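Local atomic coordinates of bacterial regulatory proteins, tetR family (Corynebacterium glutamicum, PDB entry 3AQT), a protein that represses transcription as a TetR-family regulator, takes up resorcinol as its inducer and probably binds DNA through a helix-turn-helix motif. Residues 108-113 against 162-167; 131-134 against 139-142; 142-147 against 193-198; 149-154 against 183-188. One frame throughout, in Å; residues are numbered along the deposited sequence.

Interaction 1 lies at the surface. Interactions 2, 3 and 4 are buried. Their chemistry follows: charges join 108-113 to 162-167, rings and aliphatic groups fill interactions 2 and 3, and interaction 4 mixes one His-Thr hydrogen bond with apolar packing. Interactions 2 and 3 share G142 on helix 138-146. They touch where S134 meets F144 and I195. Interactions 3 and 4 both use helix 180-199, both reach the second subunit, and meet through F144 and L154. Interactions 1 and 4 adjoin the resorcinol pocket and touch where A162 packs on F188. Interactions 1 and 3 lie on opposite sides of the chain's centre.

Interaction 1 (108-113 against 162-167); sequences ALDQVL and ARRDLL. With RCO (resorcinol), chain D.
The R164 guanidinium takes carboxylate oxygens of D110 and D165 at its edge, in its plane. R164 NH2 donates to D110 OD1 at 2.7 Å and meets it on the syn side, though well out of the carboxylate plane. A weak second bond to D110 OD1 comes from R164 NH1. The D110 carboxylate is turned 68° from the guanidinium plane. R164 also grips D165 side-on, and both bonds end on one oxygen. R164 NE to D165 OD1 is 3.1 Å and R164 NH2 to D165 OD1 is 3.2 Å. Both nitrogens come from the same face of the D165 carboxylate, above its plane. A bend at chi3 (65°) turns the R164 chain back so that it reaches both acids. This grip would hold D165 in place for the ligand. Its other oxygen, OD2, accepts from resorcinol O3 at 2.6 Å. L109 CD1 lies 3.7 Å from resorcinol O1, and A162 CB is 3.7 Å from resorcinol C4. D110 OD2 forms a further salt bridge to R161, another pocket residue. The network thus ties the end of helix 90-111 to helix 159-171, while helix 119-134 packs against L109, D165 and L166.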
# COMPACT_ATOMS: atom_id res chain seq x y z
N ALA B 108 20.58 11.20 4.68
CA ALA B 108 21.68 10.81 3.81
C ALA B 108 21.32 11.12 2.36
O ALA B 108 22.15 11.62 1.60
CB ALA B 108 22.01 9.32 3.99
N LEU B 109 20.08 10.83 1.96
CA LEU B 109 19.66 11.10 0.59
C LEU B 109 19.70 12.60 0.29
O LEU B 109 20.08 13.00 -0.81
CB LEU B 109 18.24 10.57 0.34
CG LEU B 109 18.08 9.06 0.28
CD1 LEU B 109 16.60 8.71 0.12
CD2 LEU B 109 18.91 8.50 -0.86
N ASP B 110 19.29 13.42 1.26
CA ASP B 110 19.31 14.86 1.06
C ASP B 110 20.75 15.37 0.87
O ASP B 110 20.97 16.37 0.19
CB ASP B 110 18.65 15.58 2.24
CG ASP B 110 17.14 15.41 2.27
OD1 ASP B 110 16.56 15.08 1.22
OD2 ASP B 110 16.53 15.62 3.34
N GLN B 111 21.72 14.67 1.45
CA GLN B 111 23.12 15.07 1.33
C GLN B 111 23.68 14.78 -0.07
O GLN B 111 24.34 15.63 -0.66
CB GLN B 111 23.99 14.34 2.35
CG GLN B 111 23.58 14.51 3.80
CD GLN B 111 23.84 15.90 4.33
OE1 GLN B 111 24.98 16.39 4.29
NE2 GLN B 111 22.80 16.56 4.84
N VAL B 112 23.40 13.60 -0.60
CA VAL B 112 23.91 13.22 -1.91
C VAL B 112 23.02 13.53 -3.12
O VAL B 112 23.24 14.51 -3.85
CB VAL B 112 24.25 11.72 -1.94
CG1 VAL B 112 24.98 11.39 -3.23
CG2 VAL B 112 25.08 11.35 -0.73
N LEU B 113 22.02 12.69 -3.34
CA LEU B 113 21.10 12.82 -4.47
C LEU B 113 20.79 14.21 -5.00
O LEU B 113 21.12 14.52 -6.15
CB LEU B 113 19.79 12.10 -4.15
CG LEU B 113 19.80 10.58 -4.33
CD1 LEU B 113 20.09 10.24 -5.77
CD2 LEU B 113 20.87 9.97 -3.44
N ALA B 162 9.97 13.50 -0.55
CA ALA B 162 9.55 13.03 -1.85
C ALA B 162 8.71 14.10 -2.53
O ALA B 162 8.88 14.39 -3.70
CB ALA B 162 8.76 11.74 -1.72
N ARG B 163 7.80 14.69 -1.77
CA ARG B 163 6.94 15.72 -2.32
C ARG B 163 7.81 16.86 -2.86
O ARG B 163 7.56 17.38 -3.94
CB ARG B 163 5.98 16.23 -1.23
CG ARG B 163 4.81 17.04 -1.75
CD ARG B 163 3.88 17.45 -0.62
NE ARG B 163 2.62 18.02 -1.11
CZ ARG B 163 2.51 19.22 -1.65
NH1 ARG B 163 3.57 20.00 -1.78
NH2 ARG B 163 1.32 19.65 -2.07
N ARG B 164 8.83 17.22 -2.10
CA ARG B 164 9.74 18.29 -2.48
C ARG B 164 10.38 17.95 -3.82
O ARG B 164 10.38 18.75 -4.75
CB ARG B 164 10.85 18.43 -1.43
CG ARG B 164 11.97 19.39 -1.83
CD ARG B 164 13.21 19.13 -1.01
NE ARG B 164 13.75 17.80 -1.29
CZ ARG B 164 14.40 17.05 -0.40
NH1 ARG B 164 14.59 17.49 0.84
NH2 ARG B 164 14.87 15.86 -0.76
N ASP B 165 10.95 16.74 -3.90
CA ASP B 165 11.60 16.30 -5.12
C ASP B 165 10.62 16.31 -6.29
O ASP B 165 10.97 16.72 -7.39
CB ASP B 165 12.21 14.91 -4.93
CG ASP B 165 13.44 14.93 -4.02
OD1 ASP B 165 14.00 16.02 -3.79
OD2 ASP B 165 13.87 13.85 -3.55
N LEU B 166 9.38 15.88 -6.05
CA LEU B 166 8.38 15.87 -7.10
C LEU B 166 7.97 17.28 -7.51
O LEU B 166 7.80 17.56 -8.69
CB LEU B 166 7.15 15.08 -6.66
CG LEU B 166 7.36 13.56 -6.56
CD1 LEU B 166 6.07 12.91 -6.05
CD2 LEU B 166 7.76 12.99 -7.92
N LEU B 167 7.81 18.17 -6.53
CA LEU B 167 7.45 19.55 -6.83
C LEU B 167 8.53 20.17 -7.70
O LEU B 167 8.24 20.92 -8.64
CB LEU B 167 7.32 20.36 -5.55
CG LEU B 167 7.07 21.85 -5.81
CD1 LEU B 167 5.79 22.02 -6.65
CD2 LEU B 167 6.97 22.60 -4.49
C1 RCO D . 13.01 10.49 -0.42
C2 RCO D . 13.07 11.33 -1.57
C3 RCO D . 12.40 10.94 -2.77
C4 RCO D . 11.68 9.73 -2.79
C5 RCO D . 11.62 8.91 -1.66
C6 RCO D . 12.29 9.29 -0.46
O1 RCO D . 13.67 10.87 0.74
O3 RCO D . 12.44 11.73 -3.91

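Interaction 2 (131-134 against 139-142); sequences VRHS and IWGG
H133 and W140 meet where helix 119-134 and helix 138-146 face each other across the short turn that joins them, two consecutive helices of the all-helical regulatory domain of this TetR-type repressor. The W140 indole takes H133 over one face. H133 CD2 is 3.4 Å from W140 CE2 and sits above the indole plane, toward the rim. H133 CB forms a CH-pi contact with the six-membered ring. It lies 4.0 Å from that ring's centroid and 10° off the normal. The imidazole itself is tilted. Its plane makes 48° with the indole five-membered ring, with the centroids 4.6 Å apart, so the pair is oblique. W140 has CG anti to its carbonyl carbon (chi1 -86°), which swings the indole toward helix 119-134. S134 approaches the indole differently, at its edge, with S134 OG 3.6 Å from W140 CE3. The polar partner of that hydroxyl is the L130 carbonyl, one turn earlier in its own helix. F102 of helix 90-111 meets W140 edge-to-face, and A101 and V105 pack on the indole too. The tryptophan therefore joins three helices. The backbones come near each other at S134 and G141: their CA atoms are 5.2 Å apart, and S134 O is 3.8 Å from G141 N.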
# COMPACT_ATOMS: atom_id res chain seq x y z
N VAL B 131 14.70 0.78 -2.02
CA VAL B 131 14.53 -0.62 -2.37
C VAL B 131 15.75 -1.45 -1.97
O VAL B 131 15.59 -2.50 -1.35
CB VAL B 131 14.27 -0.80 -3.88
CG1 VAL B 131 14.31 -2.26 -4.25
CG2 VAL B 131 12.90 -0.22 -4.23
N ARG B 132 16.95 -0.99 -2.32
CA ARG B 132 18.16 -1.74 -1.98
C ARG B 132 18.32 -1.88 -0.46
O ARG B 132 18.74 -2.92 0.03
CB ARG B 132 19.40 -1.06 -2.57
CG ARG B 132 19.22 -0.72 -4.04
CD ARG B 132 20.37 -1.13 -4.94
NE ARG B 132 21.46 -0.16 -4.97
CZ ARG B 132 22.28 -0.01 -6.01
NH1 ARG B 132 22.12 -0.76 -7.09
NH2 ARG B 132 23.25 0.89 -5.96
N HIS B 133 17.98 -0.84 0.28
CA HIS B 133 18.10 -0.90 1.72
C HIS B 133 17.12 -1.94 2.28
O HIS B 133 17.39 -2.58 3.29
CB HIS B 133 17.80 0.45 2.34
CG HIS B 133 18.78 0.85 3.40
ND1 HIS B 133 19.91 1.60 3.12
CD2 HIS B 133 18.83 0.58 4.72
CE1 HIS B 133 20.60 1.77 4.23
NE2 HIS B 133 19.97 1.16 5.21
N SER B 134 15.98 -2.08 1.62
CA SER B 134 14.96 -3.02 2.06
C SER B 134 15.38 -4.47 1.87
O SER B 134 15.02 -5.33 2.66
CB SER B 134 13.65 -2.77 1.32
OG SER B 134 13.09 -1.53 1.71
N ILE B 139 16.25 -5.43 9.61
CA ILE B 139 15.26 -4.61 10.29
C ILE B 139 14.31 -3.92 9.31
O ILE B 139 13.12 -3.79 9.59
CB ILE B 139 15.98 -3.58 11.21
CG1 ILE B 139 15.00 -3.01 12.23
CG2 ILE B 139 16.61 -2.47 10.39
CD1 ILE B 139 14.88 -3.81 13.42
N TRP B 140 14.83 -3.49 8.16
CA TRP B 140 14.00 -2.83 7.15
C TRP B 140 12.97 -3.79 6.58
O TRP B 140 11.78 -3.48 6.53
CB TRP B 140 14.86 -2.29 6.01
CG TRP B 140 15.42 -0.93 6.27
CD1 TRP B 140 16.27 -0.57 7.28
CD2 TRP B 140 15.14 0.27 5.54
NE1 TRP B 140 16.53 0.77 7.22
CE2 TRP B 140 15.85 1.31 6.16
CE3 TRP B 140 14.35 0.55 4.41
CZ2 TRP B 140 15.80 2.63 5.71
CZ3 TRP B 140 14.30 1.86 3.96
CH2 TRP B 140 15.02 2.89 4.60
N GLY B 141 13.44 -4.95 6.12
CA GLY B 141 12.53 -5.93 5.57
C GLY B 141 11.42 -6.20 6.56
O GLY B 141 10.28 -6.42 6.18
N GLY B 142 11.76 -6.17 7.84
CA GLY B 142 10.77 -6.40 8.87
C GLY B 142 9.74 -5.30 8.93
O GLY B 142 8.58 -5.55 9.23

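Interaction 3 (142-147 against 193-198); sequences GFFIQM and AAIQMA
F144 and I195 pack helix 138-146 against helix 180-199 inside the helical core of the TetR regulatory domain. One branch of I195 does the touching. Its chi1 of -69° sets CG1 opposite the carbonyl carbon and leaves CG2 opposite the backbone N, directed at the phenylalanine. I195 CG2 comes 3.8 Å from F144 CG and 3.9 Å from F144 CB, so it meets the ring where it joins the chain. It is also 4.0 Å from F144 CD2. The approach of CG2 is oblique, while I195 CB lies over one face of the ring, offset toward the rim. On the F144 side, chi1 of -72° lays the ring beside its own backbone N, and the two side chains slant across each other. S134 of helix 119-134 touches both F144 and I195, and V131 packs on I195, so helix 119-134 packs on the pair as well. Across helix 180-199 the second subunit is near: A194 and the selenomethionine M197 pack on L182 of that subunit, and A193 on its T185. The same helix thus serves both the domain core and the dimer interface. Q196 is partly exposed. Its chain runs extended beyond CG toward the F144 carbonyl, and Q196 CG lies 3.4 Å from F144 O.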
# COMPACT_ATOMS: atom_id res chain seq x y z
N GLY B 142 11.76 -6.17 7.84
CA GLY B 142 10.77 -6.40 8.87
C GLY B 142 9.74 -5.30 8.93
O GLY B 142 8.58 -5.55 9.23
N PHE B 143 10.15 -4.07 8.65
CA PHE B 143 9.22 -2.94 8.67
C PHE B 143 8.15 -3.08 7.59
O PHE B 143 6.96 -2.93 7.86
CB PHE B 143 9.96 -1.61 8.45
CG PHE B 143 11.00 -1.29 9.51
CD1 PHE B 143 10.68 -1.36 10.86
CD2 PHE B 143 12.28 -0.90 9.14
CE1 PHE B 143 11.63 -1.05 11.83
CE2 PHE B 143 13.24 -0.58 10.11
CZ PHE B 143 12.91 -0.66 11.46
N PHE B 144 8.59 -3.37 6.37
CA PHE B 144 7.68 -3.50 5.24
C PHE B 144 6.73 -4.69 5.25
O PHE B 144 5.75 -4.70 4.52
CB PHE B 144 8.47 -3.47 3.94
CG PHE B 144 9.02 -2.12 3.61
CD1 PHE B 144 8.23 -1.17 2.98
CD2 PHE B 144 10.31 -1.77 3.97
CE1 PHE B 144 8.71 0.10 2.72
CE2 PHE B 144 10.81 -0.50 3.71
CZ PHE B 144 10.00 0.44 3.09
N ILE B 145 7.02 -5.69 6.08
CA ILE B 145 6.16 -6.87 6.14
C ILE B 145 5.29 -6.90 7.40
O ILE B 145 4.07 -6.79 7.31
CB ILE B 145 6.99 -8.18 6.05
CG1 ILE B 145 8.06 -8.20 7.15
CG2 ILE B 145 7.63 -8.29 4.67
CD1 ILE B 145 8.98 -9.43 7.17
N GLN B 146 5.93 -7.03 8.57
CA GLN B 146 5.21 -7.09 9.84
C GLN B 146 4.67 -5.76 10.37
O GLN B 146 4.32 -5.66 11.55
CB GLN B 146 6.10 -7.70 10.93
CG GLN B 146 6.24 -9.21 10.89
CD GLN B 146 7.56 -9.65 10.30
OE1 GLN B 146 8.62 -9.16 10.69
NE2 GLN B 146 7.51 -10.58 9.35
N MSE B 147 4.60 -4.73 9.53
CA MSE B 147 4.10 -3.44 10.01
C MSE B 147 3.12 -2.83 9.02
O MSE B 147 3.48 -2.45 7.90
CB MSE B 147 5.29 -2.49 10.28
CG MSE B 147 4.92 -1.15 10.95
SE MSE B 147 6.47 -0.09 11.55
CE MSE B 147 7.22 0.39 9.83
N ALA B 193 4.36 -2.30 -1.62
CA ALA B 193 3.98 -3.49 -2.37
C ALA B 193 5.19 -4.01 -3.11
O ALA B 193 5.47 -5.21 -3.11
CB ALA B 193 2.88 -3.15 -3.36
N ALA B 194 5.93 -3.11 -3.75
CA ALA B 194 7.12 -3.50 -4.49
C ALA B 194 8.13 -4.25 -3.61
O ALA B 194 8.67 -5.27 -4.01
CB ALA B 194 7.77 -2.28 -5.13
N ILE B 195 8.37 -3.73 -2.42
CA ILE B 195 9.34 -4.36 -1.53
C ILE B 195 8.83 -5.69 -0.97
O ILE B 195 9.60 -6.63 -0.80
CB ILE B 195 9.74 -3.37 -0.41
CG1 ILE B 195 10.57 -2.24 -1.03
CG2 ILE B 195 10.51 -4.08 0.71
CD1 ILE B 195 10.09 -1.49 -2.27
N GLN B 196 7.54 -5.77 -0.70
CA GLN B 196 6.97 -7.01 -0.20
C GLN B 196 7.11 -8.13 -1.23
O GLN B 196 7.39 -9.28 -0.90
CB GLN B 196 5.50 -6.82 0.15
CG GLN B 196 5.29 -6.08 1.45
CD GLN B 196 3.83 -5.76 1.70
OE1 GLN B 196 3.47 -5.27 2.77
NE2 GLN B 196 2.99 -6.02 0.70
N MSE B 197 6.93 -7.78 -2.50
CA MSE B 197 7.04 -8.77 -3.55
C MSE B 197 8.48 -9.24 -3.66
O MSE B 197 8.76 -10.44 -3.65
CB MSE B 197 6.59 -8.18 -4.88
CG MSE B 197 6.62 -9.18 -6.02
SE MSE B 197 5.70 -8.51 -7.58
CE MSE B 197 7.18 -7.65 -8.48
N ALA B 198 9.40 -8.29 -3.76
CA ALA B 198 10.82 -8.61 -3.88
C ALA B 198 11.30 -9.45 -2.70
O ALA B 198 12.05 -10.41 -2.88
CB ALA B 198 11.63 -7.33 -3.98

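Interaction 4 (149-154 against 183-188); sequences AAHPVL and ATTCTF
H151 NE2 and T185 OG1 are hydrogen-bonded at 2.9 Å, and either could be the donor. The angle of 139° makes the bond rather bent. T185 OG1 lies at the edge of the imidazole, near its plane. The same edge faces the backbone of helix 180-199: H151 CE1 comes 3.1 Å from T185 O. H151 has CG opposite its backbone N (chi1 -171°), which carries the ring across to the neighbouring helix. There it also meets F188, crossing that side chain at about a right angle, with H151 CE1 4.0 Å from F188 CB. L154, one turn on from H151, adds apolar contact. L154 CB is 3.9 Å from F188 CD1, and L154 CD1 is 4.0 Å from the same atom. The short helical segments 150-154 and 183-188 run at 132° to each other, with axes 10.2 Å apart at their closest. H151 and T185 also pack on A193 of the second subunit, so the polar bond borders the dimer interface. F188 touches resorcinol and A162. The arrangement is thus a helix-helix contact of the TetR ligand-binding domain, in which F188 borders the inducer pocket and H151 and T185 border the second subunit.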
# COMPACT_ATOMS: atom_id res chain seq x y z
N ALA B 149 1.54 -0.14 9.60
CA ALA B 149 1.65 1.30 9.74
C ALA B 149 2.88 1.81 8.99
O ALA B 149 3.30 2.95 9.19
CB ALA B 149 1.72 1.68 11.22
N ALA B 150 3.46 0.97 8.14
CA ALA B 150 4.64 1.38 7.38
C ALA B 150 4.33 2.62 6.56
O ALA B 150 5.09 3.59 6.55
CB ALA B 150 5.10 0.26 6.47
N HIS B 151 3.19 2.60 5.88
CA HIS B 151 2.80 3.72 5.04
C HIS B 151 2.74 5.04 5.80
O HIS B 151 3.34 6.03 5.38
CB HIS B 151 1.45 3.45 4.38
CG HIS B 151 1.08 4.47 3.35
ND1 HIS B 151 1.64 4.49 2.09
CD2 HIS B 151 0.25 5.54 3.40
CE1 HIS B 151 1.18 5.52 1.41
NE2 HIS B 151 0.33 6.18 2.19
N PRO B 152 2.01 5.09 6.93
CA PRO B 152 1.91 6.34 7.70
C PRO B 152 3.28 6.85 8.17
O PRO B 152 3.52 8.06 8.19
CB PRO B 152 1.01 5.96 8.87
CG PRO B 152 0.18 4.84 8.33
CD PRO B 152 1.16 4.04 7.52
N VAL B 153 4.16 5.93 8.56
CA VAL B 153 5.50 6.31 9.02
C VAL B 153 6.29 6.88 7.86
O VAL B 153 6.90 7.94 7.96
CB VAL B 153 6.26 5.10 9.62
CG1 VAL B 153 7.68 5.52 10.00
CG2 VAL B 153 5.53 4.56 10.85
N LEU B 154 6.29 6.17 6.74
CA LEU B 154 6.99 6.63 5.56
C LEU B 154 6.51 8.03 5.18
O LEU B 154 7.31 8.90 4.81
CB LEU B 154 6.78 5.67 4.39
CG LEU B 154 7.57 4.37 4.50
CD1 LEU B 154 7.10 3.37 3.46
CD2 LEU B 154 9.05 4.66 4.33
N ALA B 183 0.42 11.79 -5.77
CA ALA B 183 1.64 11.20 -6.29
C ALA B 183 2.56 10.77 -5.15
O ALA B 183 3.21 9.74 -5.22
CB ALA B 183 2.36 12.17 -7.21
N THR B 184 2.61 11.58 -4.10
CA THR B 184 3.47 11.23 -2.98
C THR B 184 2.96 9.98 -2.26
O THR B 184 3.73 9.05 -2.01
CB THR B 184 3.55 12.40 -1.96
OG1 THR B 184 4.14 13.54 -2.61
CG2 THR B 184 4.40 12.01 -0.75
N THR B 185 1.68 9.95 -1.94
CA THR B 185 1.13 8.81 -1.23
C THR B 185 1.13 7.53 -2.07
O THR B 185 1.36 6.44 -1.54
CB THR B 185 -0.29 9.11 -0.70
OG1 THR B 185 -0.66 8.10 0.24
CG2 THR B 185 -1.30 9.15 -1.83
N CYS B 186 0.89 7.66 -3.37
CA CYS B 186 0.88 6.48 -4.25
C CYS B 186 2.28 5.91 -4.41
O CYS B 186 2.45 4.69 -4.52
CB CYS B 186 0.31 6.83 -5.62
SG CYS B 186 -1.48 7.03 -5.63
N THR B 187 3.27 6.79 -4.42
CA THR B 187 4.66 6.37 -4.55
C THR B 187 5.00 5.42 -3.41
O THR B 187 5.54 4.34 -3.63
CB THR B 187 5.60 7.59 -4.52
OG1 THR B 187 5.31 8.44 -5.63
CG2 THR B 187 7.05 7.16 -4.59
N PHE B 188 4.68 5.81 -2.18
CA PHE B 188 4.98 4.96 -1.04
C PHE B 188 4.07 3.73 -0.94
O PHE B 188 4.49 2.68 -0.43
CB PHE B 188 4.96 5.81 0.23
CG PHE B 188 6.16 6.70 0.34
CD1 PHE B 188 7.41 6.15 0.61
CD2 PHE B 188 6.07 8.06 0.07
CE1 PHE B 188 8.55 6.95 0.61
CE2 PHE B 188 7.21 8.86 0.07
CZ PHE B 188 8.45 8.31 0.33